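Multiple PDZ domain protein (Mus musculus, PDB 4XH7) probably binds the C-terminal tails of partner proteins through its PDZ domains, as a multidomain scaffold in signalling. Local coordinates at residues 12-17 with 102-107; 46-51 with 87-92; 74-77 with 83-86; 77-82 with 93-98. All coordinates share one frame; numbering follows the deposited sequence.

In the fold
All four contacts belong to one PDZ fold. Contact 1 closes the longest chain loop and encloses the others: it lays helix 5-22 on strand 102-110, whose neighbour in the sheet, strand 75-79, serves contacts 3 and 4. These two share Leu-77, lie with centres about 9 Å apart, and join the strand to the loop and then to helix 89-97 that follow it. Helix 89-97 also carries contact 2, where its start meets strand 44-49. The centres of contacts 1 and 2 are about 19 Å apart, on opposite sides of the chain's centre. Contact 1 thus lies across the domain from the groove between strand 44-49 and helix 89-97, where PDZ domains take up peptides.

Contact 1. Residues 12-17 with 102-107; sequences AALLTK and DVTMVC
Thr-104 is the first residue of strand segment 102-107 to meet Leu-14 of the helix, through its methyl alone. With OG1 placed beside the backbone N (chi1 -63°), CG2 is left to face the helix and lies 3.8 Å from Leu-14 CD1. The backbone N of Thr-104 is bonded to Asn-80 OD1, in the turn that follows the neighbouring strand 75-79. Met-105 then turns its side chain to the far face of the sheet, against Leu-76 and Val-79. Val-106 returns to the helix side, and its CG2 comes to 3.6 Å from Leu-14 CD1 and 4.1 Å from Leu-14 CD2. One leucine methyl therefore rests between two methyls of the strand, reached with a chi1 of -105°, well away from a staggered value. Ile-28 of strand 26-34 also touches Val-106. Glu-78 borders the same leucine and carries a salt bridge to Lys-17 NZ one helical turn on, so a charged pair borders the apolar patch. This is helix-on-sheet packing, in which an N-terminal helix, an addition to the usual two-helix PDZ fold, lies through Leu-14 on strand 102-110 and its neighbours.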
loop_
_atom_site.group_PDB
_atom_site.type_symbol
_atom_site.label_atom_id
_atom_site.label_comp_id
_atom_site.label_asym_id
_atom_site.label_seq_id
_atom_site.Cartn_x
_atom_site.Cartn_y
_atom_site.Cartn_z
ATOM N N ALA A 12 0.771 -11.474 -9.122
ATOM C CA ALA A 12 1.185 -11.003 -10.434
ATOM C C ALA A 12 0.121 -10.196 -11.155
ATOM O O ALA A 12 0.443 -9.248 -11.851
ATOM C CB ALA A 12 1.597 -12.166 -11.313
ATOM N N ALA A 13 -1.140 -10.588 -11.017
ATOM C CA ALA A 13 -2.229 -9.873 -11.656
ATOM C C ALA A 13 -2.379 -8.476 -11.046
ATOM O O ALA A 13 -2.606 -7.514 -11.773
ATOM C CB ALA A 13 -3.516 -10.661 -11.528
ATOM N N LEU A 14 -2.223 -8.375 -9.728
ATOM C CA LEU A 14 -2.252 -7.083 -9.038
ATOM C C LEU A 14 -1.148 -6.157 -9.535
ATOM O O LEU A 14 -1.405 -4.989 -9.856
ATOM C CB LEU A 14 -2.122 -7.266 -7.531
ATOM C CG LEU A 14 -3.347 -7.107 -6.666
ATOM C CD1 LEU A 14 -2.858 -7.006 -5.236
ATOM C CD2 LEU A 14 -4.171 -5.892 -7.089
ATOM N N LEU A 15 0.088 -6.663 -9.568
ATOM C CA LEU A 15 1.199 -5.930 -10.154
ATOM C C LEU A 15 0.866 -5.463 -11.570
ATOM O O LEU A 15 1.105 -4.311 -11.955
ATOM C CB LEU A 15 2.446 -6.812 -10.197
ATOM C CG LEU A 15 2.959 -7.124 -8.811
ATOM C CD1 LEU A 15 3.994 -8.253 -8.868
ATOM C CD2 LEU A 15 3.563 -5.843 -8.212
ATOM N N THR A 16 0.339 -6.382 -12.369
ATOM C CA THR A 16 0.100 -6.094 -13.755
ATOM C C THR A 16 -0.962 -5.017 -13.917
ATOM O O THR A 16 -0.809 -4.127 -14.741
ATOM C CB THR A 16 -0.315 -7.384 -14.508
ATOM O OG1 THR A 16 0.835 -8.226 -14.642
ATOM C CG2 THR A 16 -0.801 -7.064 -15.863
ATOM N N LYS A 17 -2.019 -5.101 -13.111
ATOM C CA LYS A 17 -3.078 -4.107 -13.116
ATOM C C LYS A 17 -2.526 -2.709 -12.894
ATOM O O LYS A 17 -2.852 -1.761 -13.613
ATOM C CB LYS A 17 -4.107 -4.440 -12.024
ATOM C CG LYS A 17 -5.216 -3.379 -11.856
ATOM C CD LYS A 17 -6.049 -3.701 -10.601
ATOM C CE LYS A 17 -6.983 -2.562 -10.233
ATOM N NZ LYS A 17 -7.776 -2.917 -9.028
ATOM N N ASP A 102 -5.728 -8.794 8.174
ATOM C CA ASP A 102 -4.890 -9.149 7.036
ATOM C C ASP A 102 -5.099 -8.166 5.898
ATOM O O ASP A 102 -6.217 -8.004 5.426
ATOM C CB ASP A 102 -5.195 -10.573 6.578
ATOM C CG ASP A 102 -4.750 -11.620 7.597
ATOM O OD1 ASP A 102 -3.666 -11.448 8.211
ATOM O OD2 ASP A 102 -5.493 -12.607 7.792
ATOM N N VAL A 103 -4.013 -7.549 5.436
ATOM C CA VAL A 103 -4.117 -6.478 4.456
ATOM C C VAL A 103 -3.171 -6.722 3.294
ATOM O O VAL A 103 -2.000 -7.030 3.500
ATOM C CB VAL A 103 -3.776 -5.110 5.082
ATOM C CG1 VAL A 103 -3.926 -4.001 4.037
ATOM C CG2 VAL A 103 -4.693 -4.856 6.282
ATOM N N THR A 104 -3.672 -6.597 2.083
ATOM C CA THR A 104 -2.804 -6.600 0.920
ATOM C C THR A 104 -2.697 -5.174 0.421
ATOM O O THR A 104 -3.699 -4.608 0.011
ATOM C CB THR A 104 -3.379 -7.504 -0.187
ATOM O OG1 THR A 104 -3.414 -8.849 0.322
ATOM C CG2 THR A 104 -2.489 -7.452 -1.457
ATOM N N MET A 105 -1.492 -4.606 0.454
ATOM C CA MET A 105 -1.296 -3.199 0.119
ATOM C C MET A 105 -0.615 -3.152 -1.199
ATOM O O MET A 105 0.358 -3.885 -1.399
ATOM C CB MET A 105 -0.420 -2.500 1.166
ATOM C CG MET A 105 -1.022 -2.524 2.547
ATOM S SD MET A 105 0.003 -1.585 3.716
ATOM C CE MET A 105 -0.039 0.040 2.936
ATOM N N VAL A 106 -1.069 -2.283 -2.105
ATOM C CA VAL A 106 -0.321 -2.033 -3.325
ATOM C C VAL A 106 0.169 -0.606 -3.268
ATOM O O VAL A 106 -0.637 0.309 -3.043
ATOM C CB VAL A 106 -1.180 -2.200 -4.610
ATOM C CG1 VAL A 106 -0.319 -1.946 -5.907
ATOM C CG2 VAL A 106 -1.875 -3.573 -4.630
ATOM N N CYS A 107 1.470 -0.420 -3.476
ATOM C CA CYS A 107 2.079 0.923 -3.487
ATOM C C CYS A 107 2.970 1.093 -4.685
ATOM O O CYS A 107 3.214 0.138 -5.432
ATOM C CB CYS A 107 2.943 1.162 -2.242
ATOM S SG CYS A 107 2.020 1.076 -0.670
#

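Contact 2. Residues 46-51 with 87-92; sequences LEATVG and ENHQDV
Asn-88 OD1 accepts the backbone N-H of Asp-91 at 2.8 Å, an N-cap bond (161° at the hydrogen) that opens the helix whose first residue, His-89, touches Ala-48 and Thr-49 of the strand. The donor lies nearly in line with the side-chain C=O, and the bond satisfies an amide that has no earlier helical carbonyl to use. His-89 has the largest share of the contact. Its CG is set opposite the carbonyl carbon (chi1 -59°), which swings the ring across to strand 44-49. There CE1 lies 3.5 Å from Ala-48 CB, the methyl approaching obliquely, and 3.4 Å from Thr-49 O, which meets the ring at its edge and in its plane. ND1 of the same ring is hydrogen-bonded to His-53 NE2, and the two imidazoles stand nearly perpendicular, so the rotation of His-89 is fixed by a polar mate on one atom and by the strand at the next. Farther down the groove Leu-46 points toward the helix, with CD1 4.6 Å from Val-92 CG1. At the other end Gly-51, turning with a phi of 82°, brings its CA to 4.2 Å from Glu-87 O. A histidine at the first position of this helix marks class I PDZ domains, where it contacts a serine or threonine of the bound peptide; the same role is probable here. The contact lies at the surface: the start of helix 89-97 stands beside the end of strand 44-49, and His-53 of strand 52-58 touches both, on Ala-48 and on Val-92.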
loop_
_atom_site.group_PDB
_atom_site.type_symbol
_atom_site.label_atom_id
_atom_site.label_comp_id
_atom_site.label_asym_id
_atom_site.label_seq_id
_atom_site.Cartn_x
_atom_site.Cartn_y
_atom_site.Cartn_z
ATOM N N LEU A 46 1.503 9.131 7.471
ATOM C CA LEU A 46 1.219 9.519 6.097
ATOM C C LEU A 46 1.517 10.973 5.853
ATOM O O LEU A 46 1.509 11.801 6.787
ATOM C CB LEU A 46 -0.256 9.277 5.755
ATOM C CG LEU A 46 -0.888 7.907 5.881
ATOM C CD1 LEU A 46 -2.307 8.029 5.334
ATOM C CD2 LEU A 46 -0.119 6.920 5.067
ATOM N N GLU A 47 1.731 11.288 4.587
ATOM C CA GLU A 47 1.696 12.664 4.149
ATOM C C GLU A 47 1.021 12.692 2.816
ATOM O O GLU A 47 0.893 11.676 2.153
ATOM C CB GLU A 47 3.082 13.262 4.073
ATOM C CG GLU A 47 4.019 12.531 3.155
ATOM C CD GLU A 47 5.435 13.023 3.332
ATOM O OE1 GLU A 47 6.322 12.583 2.575
ATOM O OE2 GLU A 47 5.656 13.850 4.244
ATOM N N ALA A 48 0.569 13.856 2.417
ATOM C CA ALA A 48 -0.236 13.857 1.201
ATOM C C ALA A 48 -0.083 15.123 0.409
ATOM O O ALA A 48 0.274 16.166 0.936
ATOM C CB ALA A 48 -1.710 13.648 1.558
ATOM N N THR A 49 -0.391 15.017 -0.872
ATOM C CA THR A 49 -0.646 16.195 -1.688
ATOM C C THR A 49 -2.088 16.028 -2.164
ATOM O O THR A 49 -2.794 15.141 -1.697
ATOM C CB THR A 49 0.299 16.304 -2.855
ATOM O OG1 THR A 49 0.178 15.139 -3.682
ATOM C CG2 THR A 49 1.730 16.425 -2.379
ATOM N N VAL A 50 -2.541 16.882 -3.059
ATOM C CA VAL A 50 -3.909 16.756 -3.566
ATOM C C VAL A 50 -4.002 15.546 -4.485
ATOM O O VAL A 50 -3.393 15.518 -5.548
ATOM C CB VAL A 50 -4.315 18.035 -4.303
ATOM C CG1 VAL A 50 -5.691 17.894 -4.965
ATOM C CG2 VAL A 50 -4.299 19.214 -3.304
ATOM N N GLY A 51 -4.746 14.540 -4.046
ATOM C CA GLY A 51 -4.971 13.344 -4.825
ATOM C C GLY A 51 -3.867 12.300 -4.752
ATOM O O GLY A 51 -3.886 11.345 -5.533
ATOM N N GLU A 87 -8.115 9.577 -4.361
ATOM C CA GLU A 87 -9.193 9.769 -3.408
ATOM C C GLU A 87 -8.895 10.942 -2.471
ATOM O O GLU A 87 -7.758 11.409 -2.374
ATOM C CB GLU A 87 -9.437 8.475 -2.588
ATOM C CG GLU A 87 -9.712 7.176 -3.422
ATOM C CD GLU A 87 -11.036 7.171 -4.214
ATOM O OE1 GLU A 87 -11.217 6.281 -5.086
ATOM O OE2 GLU A 87 -11.904 8.025 -3.958
ATOM N N ASN A 88 -9.916 11.458 -1.791
ATOM C CA ASN A 88 -9.656 12.566 -0.876
ATOM C C ASN A 88 -9.129 12.086 0.468
ATOM O O ASN A 88 -9.132 10.885 0.764
ATOM C CB ASN A 88 -10.910 13.464 -0.708
ATOM C CG ASN A 88 -12.085 12.770 -0.009
ATOM O OD1 ASN A 88 -11.930 12.119 1.018
ATOM N ND2 ASN A 88 -13.281 12.961 -0.556
ATOM N N HIS A 89 -8.594 13.018 1.254
ATOM C CA HIS A 89 -7.889 12.645 2.490
ATOM C C HIS A 89 -8.791 11.861 3.429
ATOM O O HIS A 89 -8.367 10.874 4.013
ATOM C CB HIS A 89 -7.355 13.856 3.282
ATOM C CG HIS A 89 -6.406 14.721 2.518
ATOM N ND1 HIS A 89 -5.498 14.218 1.607
ATOM C CD2 HIS A 89 -6.225 16.065 2.526
ATOM C CE1 HIS A 89 -4.828 15.217 1.058
ATOM N NE2 HIS A 89 -5.229 16.345 1.617
ATOM N N GLN A 90 -10.036 12.323 3.585
ATOM C CA GLN A 90 -10.910 11.660 4.531
ATOM C C GLN A 90 -11.189 10.237 4.083
ATOM O O GLN A 90 -11.161 9.321 4.903
ATOM C CB GLN A 90 -12.212 12.422 4.707
ATOM C CG GLN A 90 -13.224 11.613 5.475
ATOM C CD GLN A 90 -14.360 12.485 5.884
ATOM O OE1 GLN A 90 -15.349 12.645 5.143
ATOM N NE2 GLN A 90 -14.221 13.106 7.028
ATOM N N ASP A 91 -11.427 10.034 2.790
ATOM C CA ASP A 91 -11.739 8.693 2.332
ATOM C C ASP A 91 -10.538 7.755 2.511
ATOM O O ASP A 91 -10.701 6.612 2.948
ATOM C CB ASP A 91 -12.205 8.715 0.890
ATOM C CG ASP A 91 -13.625 9.281 0.746
ATOM O OD1 ASP A 91 -14.347 9.406 1.772
ATOM O OD2 ASP A 91 -14.017 9.586 -0.403
ATOM N N VAL A 92 -9.335 8.225 2.190
ATOM C CA VAL A 92 -8.152 7.393 2.433
ATOM C C VAL A 92 -8.002 7.020 3.901
ATOM O O VAL A 92 -7.803 5.851 4.206
ATOM C CB VAL A 92 -6.888 8.097 1.917
ATOM C CG1 VAL A 92 -5.627 7.327 2.299
ATOM C CG2 VAL A 92 -6.976 8.218 0.377
#

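Contact 3. Residues 74-77 with 83-86; sequences DELL and NLLG
Two backbone hydrogen bonds converge on Leu-77 O, given by Leu-84 N at 2.8 Å and by Leu-85 N at 3.3 Å. Both donors come from the same face of the carbonyl plane; that of Leu-84 sits above the plane and off the lone pairs, yet its bond is fairly straight at 162°. Among the side-chain polar groups, Asn-83 extends its amide along its own loop, with CG anti to the backbone N (chi1 178°), and ND2 donates to Leu-85 O at 2.9 Å. The carbonyl lies close to the amide plane, and ND2 also bonds to Glu-87 OE1. A leucine in place of Asn-83 would probably leave Leu-85 O and Glu-87 OE1 without this shared donor and let the loop move more freely. Glu-75 reaches over with a fully extended chain, its OE1 3.2 Å from the Leu-85 CD1 methyl, a close approach for an oxygen whose hydrogen-bonding partner is His-52 ND1. The apolar contacts fall on the two faces of the strand. Leu-84 CD1 lies 3.9 Å from Leu-76 CB, whereas Leu-77 and Leu-85 run side by side in the same direction, CD2 to CB at 4.2 Å, with Trp-18 of the N-terminal helix touching both. Such anchoring belongs to the PDZ fold, where the loop leaving a short hairpin is tied back to its first strand before the peptide-binding helix begins.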
loop_
_atom_site.group_PDB
_atom_site.type_symbol
_atom_site.label_atom_id
_atom_site.label_comp_id
_atom_site.label_asym_id
_atom_site.label_seq_id
_atom_site.Cartn_x
_atom_site.Cartn_y
_atom_site.Cartn_z
ATOM N N ASP A 74 6.943 5.849 -0.383
ATOM C CA ASP A 74 6.075 5.068 -1.293
ATOM C C ASP A 74 4.669 5.668 -1.362
ATOM O O ASP A 74 4.128 6.130 -0.349
ATOM C CB ASP A 74 5.979 3.611 -0.839
ATOM C CG ASP A 74 7.261 2.826 -1.095
ATOM O OD1 ASP A 74 8.186 3.339 -1.773
ATOM O OD2 ASP A 74 7.350 1.675 -0.608
ATOM N N GLU A 75 4.069 5.619 -2.551
ATOM C CA GLU A 75 2.720 6.131 -2.737
ATOM C C GLU A 75 1.708 5.018 -2.552
ATOM O O GLU A 75 1.853 3.943 -3.121
ATOM C CB GLU A 75 2.569 6.751 -4.125
ATOM C CG GLU A 75 1.147 7.287 -4.310
ATOM C CD GLU A 75 0.945 8.133 -5.552
ATOM O OE1 GLU A 75 -0.194 8.654 -5.691
ATOM O OE2 GLU A 75 1.864 8.261 -6.417
ATOM N N LEU A 76 0.632 5.289 -1.805
ATOM C CA LEU A 76 -0.424 4.295 -1.588
ATOM C C LEU A 76 -1.355 4.210 -2.795
ATOM O O LEU A 76 -1.856 5.231 -3.233
ATOM C CB LEU A 76 -1.258 4.668 -0.373
ATOM C CG LEU A 76 -0.470 4.736 0.927
ATOM C CD1 LEU A 76 -1.467 5.152 2.018
ATOM C CD2 LEU A 76 0.116 3.411 1.280
ATOM N N LEU A 77 -1.592 3.001 -3.311
ATOM C CA LEU A 77 -2.490 2.835 -4.468
ATOM C C LEU A 77 -3.802 2.095 -4.191
ATOM O O LEU A 77 -4.862 2.523 -4.660
ATOM C CB LEU A 77 -1.773 2.117 -5.620
ATOM C CG LEU A 77 -0.521 2.840 -6.114
ATOM C CD1 LEU A 77 0.177 1.958 -7.146
ATOM C CD2 LEU A 77 -0.852 4.234 -6.672
ATOM N N ASN A 83 -9.591 1.077 -4.005
ATOM C CA ASN A 83 -8.726 2.101 -4.582
ATOM C C ASN A 83 -8.410 3.232 -3.618
ATOM O O ASN A 83 -9.308 3.726 -2.922
ATOM C CB ASN A 83 -9.392 2.713 -5.821
ATOM C CG ASN A 83 -8.548 3.805 -6.424
ATOM O OD1 ASN A 83 -7.499 3.515 -6.970
ATOM N ND2 ASN A 83 -8.964 5.076 -6.280
ATOM N N LEU A 84 -7.145 3.662 -3.600
ATOM C CA LEU A 84 -6.776 4.839 -2.845
ATOM C C LEU A 84 -6.275 5.972 -3.735
ATOM O O LEU A 84 -6.313 7.140 -3.331
ATOM C CB LEU A 84 -5.692 4.485 -1.803
ATOM C CG LEU A 84 -6.061 3.416 -0.782
ATOM C CD1 LEU A 84 -4.801 3.034 0.030
ATOM C CD2 LEU A 84 -7.155 3.922 0.116
ATOM N N LEU A 85 -5.754 5.655 -4.929
ATOM C CA LEU A 85 -5.205 6.695 -5.788
ATOM C C LEU A 85 -6.244 7.730 -6.197
ATOM O O LEU A 85 -7.306 7.398 -6.701
ATOM C CB LEU A 85 -4.576 6.065 -7.040
ATOM C CG LEU A 85 -3.999 7.075 -8.039
ATOM C CD1 LEU A 85 -2.856 7.877 -7.384
ATOM C CD2 LEU A 85 -3.497 6.330 -9.250
ATOM N N GLY A 86 -5.948 8.996 -5.931
ATOM C CA GLY A 86 -6.823 10.066 -6.374
ATOM C C GLY A 86 -8.020 10.311 -5.472
ATOM O O GLY A 86 -8.844 11.181 -5.792
#

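Contact 4. Residues 77-82 with 93-98; sequences LEVNGI and VNILKE
No ring or other flat group enters between Val-79 and Ile-82 on the hairpin and Ile-95 and Leu-96 on the helix; the surfaces that meet are branched aliphatic ones. Ile-95 is in the middle. With CG1 beside the backbone N (chi1 -73°), its CG2 stands anti to that N and meets Val-79 CG2 at 3.6 Å, while CD1 at the end of its other branch meets Ile-82 CG2 at 3.7 Å. Ile-82 and Ile-95 lie alongside with their chains running opposite ways, whereas Val-79 is crossed at about a right angle by Leu-96, whose CD2 lies 4.0 Å from Val-79 CG1. Leu-84 touches both Val-79 and Ile-95 and closes the cluster. An alanine in place of Ile-95 would probably open a gap beside Val-79 and leave Ile-82 without its apolar partner on the helix. The hairpin end is a type I' turn around Asn-80 and Gly-81, closed by Ile-82 N to Val-79 O at 2.8 Å; Asn-80 ND2 is bonded to Asp-102 O of strand 102-110. Polar bonding thus sets the turn and the sheet, while the helix is held to the hairpin by fitted methyl groups, without directional bonds between the two segments.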
loop_
_atom_site.group_PDB
_atom_site.type_symbol
_atom_site.label_atom_id
_atom_site.label_comp_id
_atom_site.label_asym_id
_atom_site.label_seq_id
_atom_site.Cartn_x
_atom_site.Cartn_y
_atom_site.Cartn_z
ATOM N N LEU A 77 -1.592 3.001 -3.311
ATOM C CA LEU A 77 -2.490 2.835 -4.468
ATOM C C LEU A 77 -3.802 2.095 -4.191
ATOM O O LEU A 77 -4.862 2.523 -4.660
ATOM C CB LEU A 77 -1.773 2.117 -5.620
ATOM C CG LEU A 77 -0.521 2.840 -6.114
ATOM C CD1 LEU A 77 0.177 1.958 -7.146
ATOM C CD2 LEU A 77 -0.852 4.234 -6.672
ATOM N N GLU A 78 -3.738 1.006 -3.433
ATOM C CA GLU A 78 -4.872 0.111 -3.250
ATOM C C GLU A 78 -4.682 -0.677 -1.949
ATOM O O GLU A 78 -3.545 -1.032 -1.581
ATOM C CB GLU A 78 -4.988 -0.845 -4.438
ATOM C CG GLU A 78 -6.165 -1.792 -4.354
ATOM C CD GLU A 78 -6.160 -2.821 -5.489
ATOM O OE1 GLU A 78 -6.066 -4.027 -5.179
ATOM O OE2 GLU A 78 -6.296 -2.411 -6.661
ATOM N N VAL A 79 -5.769 -0.944 -1.219
ATOM C CA VAL A 79 -5.620 -1.845 -0.045
ATOM C C VAL A 79 -6.798 -2.804 -0.086
ATOM O O VAL A 79 -7.940 -2.340 -0.218
ATOM C CB VAL A 79 -5.619 -1.111 1.327
ATOM C CG1 VAL A 79 -4.288 -0.426 1.587
ATOM C CG2 VAL A 79 -6.749 -0.087 1.437
ATOM N N ASN A 80 -6.539 -4.107 0.010
ATOM C CA ASN A 80 -7.616 -5.111 -0.060
ATOM C C ASN A 80 -8.644 -4.840 -1.175
ATOM O O ASN A 80 -9.872 -4.919 -0.957
ATOM C CB ASN A 80 -8.320 -5.203 1.289
ATOM C CG ASN A 80 -7.480 -5.933 2.297
ATOM O OD1 ASN A 80 -6.346 -6.324 1.988
ATOM N ND2 ASN A 80 -8.016 -6.148 3.495
ATOM N N GLY A 81 -8.128 -4.502 -2.350
ATOM C CA GLY A 81 -8.960 -4.268 -3.520
ATOM C C GLY A 81 -9.646 -2.921 -3.614
ATOM O O GLY A 81 -10.284 -2.633 -4.628
ATOM N N ILE A 82 -9.505 -2.095 -2.579
ATOM C CA ILE A 82 -10.133 -0.776 -2.529
ATOM C C ILE A 82 -9.161 0.304 -3.029
ATOM O O ILE A 82 -8.030 0.437 -2.528
ATOM C CB ILE A 82 -10.558 -0.436 -1.099
ATOM C CG1 ILE A 82 -11.498 -1.520 -0.541
ATOM C CG2 ILE A 82 -11.168 0.963 -1.019
ATOM C CD1 ILE A 82 -11.606 -1.510 0.968
ATOM N N VAL A 93 -8.108 7.994 4.796
ATOM C CA VAL A 93 -7.958 7.717 6.224
ATOM C C VAL A 93 -9.018 6.737 6.705
ATOM O O VAL A 93 -8.685 5.778 7.432
ATOM C CB VAL A 93 -8.029 9.017 7.033
ATOM C CG1 VAL A 93 -8.103 8.706 8.524
ATOM C CG2 VAL A 93 -6.824 9.873 6.707
ATOM N N ASN A 94 -10.260 6.944 6.288
ATOM C CA ASN A 94 -11.336 6.061 6.716
ATOM C C ASN A 94 -11.176 4.654 6.166
ATOM O O ASN A 94 -11.386 3.682 6.886
ATOM C CB ASN A 94 -12.685 6.624 6.320
ATOM C CG ASN A 94 -13.159 7.699 7.265
ATOM O OD1 ASN A 94 -12.676 7.808 8.379
ATOM N ND2 ASN A 94 -14.104 8.501 6.820
ATOM N N ILE A 95 -10.759 4.536 4.910
ATOM C CA ILE A 95 -10.529 3.207 4.343
ATOM C C ILE A 95 -9.432 2.468 5.143
ATOM O O ILE A 95 -9.599 1.302 5.508
ATOM C CB ILE A 95 -10.146 3.291 2.847
ATOM C CG1 ILE A 95 -11.376 3.663 1.984
ATOM C CG2 ILE A 95 -9.590 1.929 2.378
ATOM C CD1 ILE A 95 -11.062 4.248 0.581
ATOM N N LEU A 96 -8.305 3.125 5.434
ATOM C CA LEU A 96 -7.225 2.470 6.179
ATOM C C LEU A 96 -7.695 2.061 7.583
ATOM O O LEU A 96 -7.355 0.982 8.086
ATOM C CB LEU A 96 -5.993 3.382 6.283
ATOM C CG LEU A 96 -5.369 3.703 4.919
ATOM C CD1 LEU A 96 -4.296 4.762 5.077
ATOM C CD2 LEU A 96 -4.769 2.455 4.260
ATOM N N LYS A 97 -8.481 2.921 8.222
ATOM C CA LYS A 97 -8.930 2.619 9.598
ATOM C C LYS A 97 -9.816 1.387 9.668
ATOM O O LYS A 97 -9.836 0.684 10.682
ATOM C CB LYS A 97 -9.690 3.812 10.192
ATOM C CG LYS A 97 -8.778 4.928 10.656
ATOM N N GLU A 98 -10.570 1.136 8.616
ATOM C CA GLU A 98 -11.566 0.071 8.597
ATOM C C GLU A 98 -11.021 -1.268 8.130
ATOM O O GLU A 98 -11.778 -2.226 7.963
ATOM C CB GLU A 98 -12.733 0.462 7.690
ATOM C CG GLU A 98 -13.577 1.618 8.226
#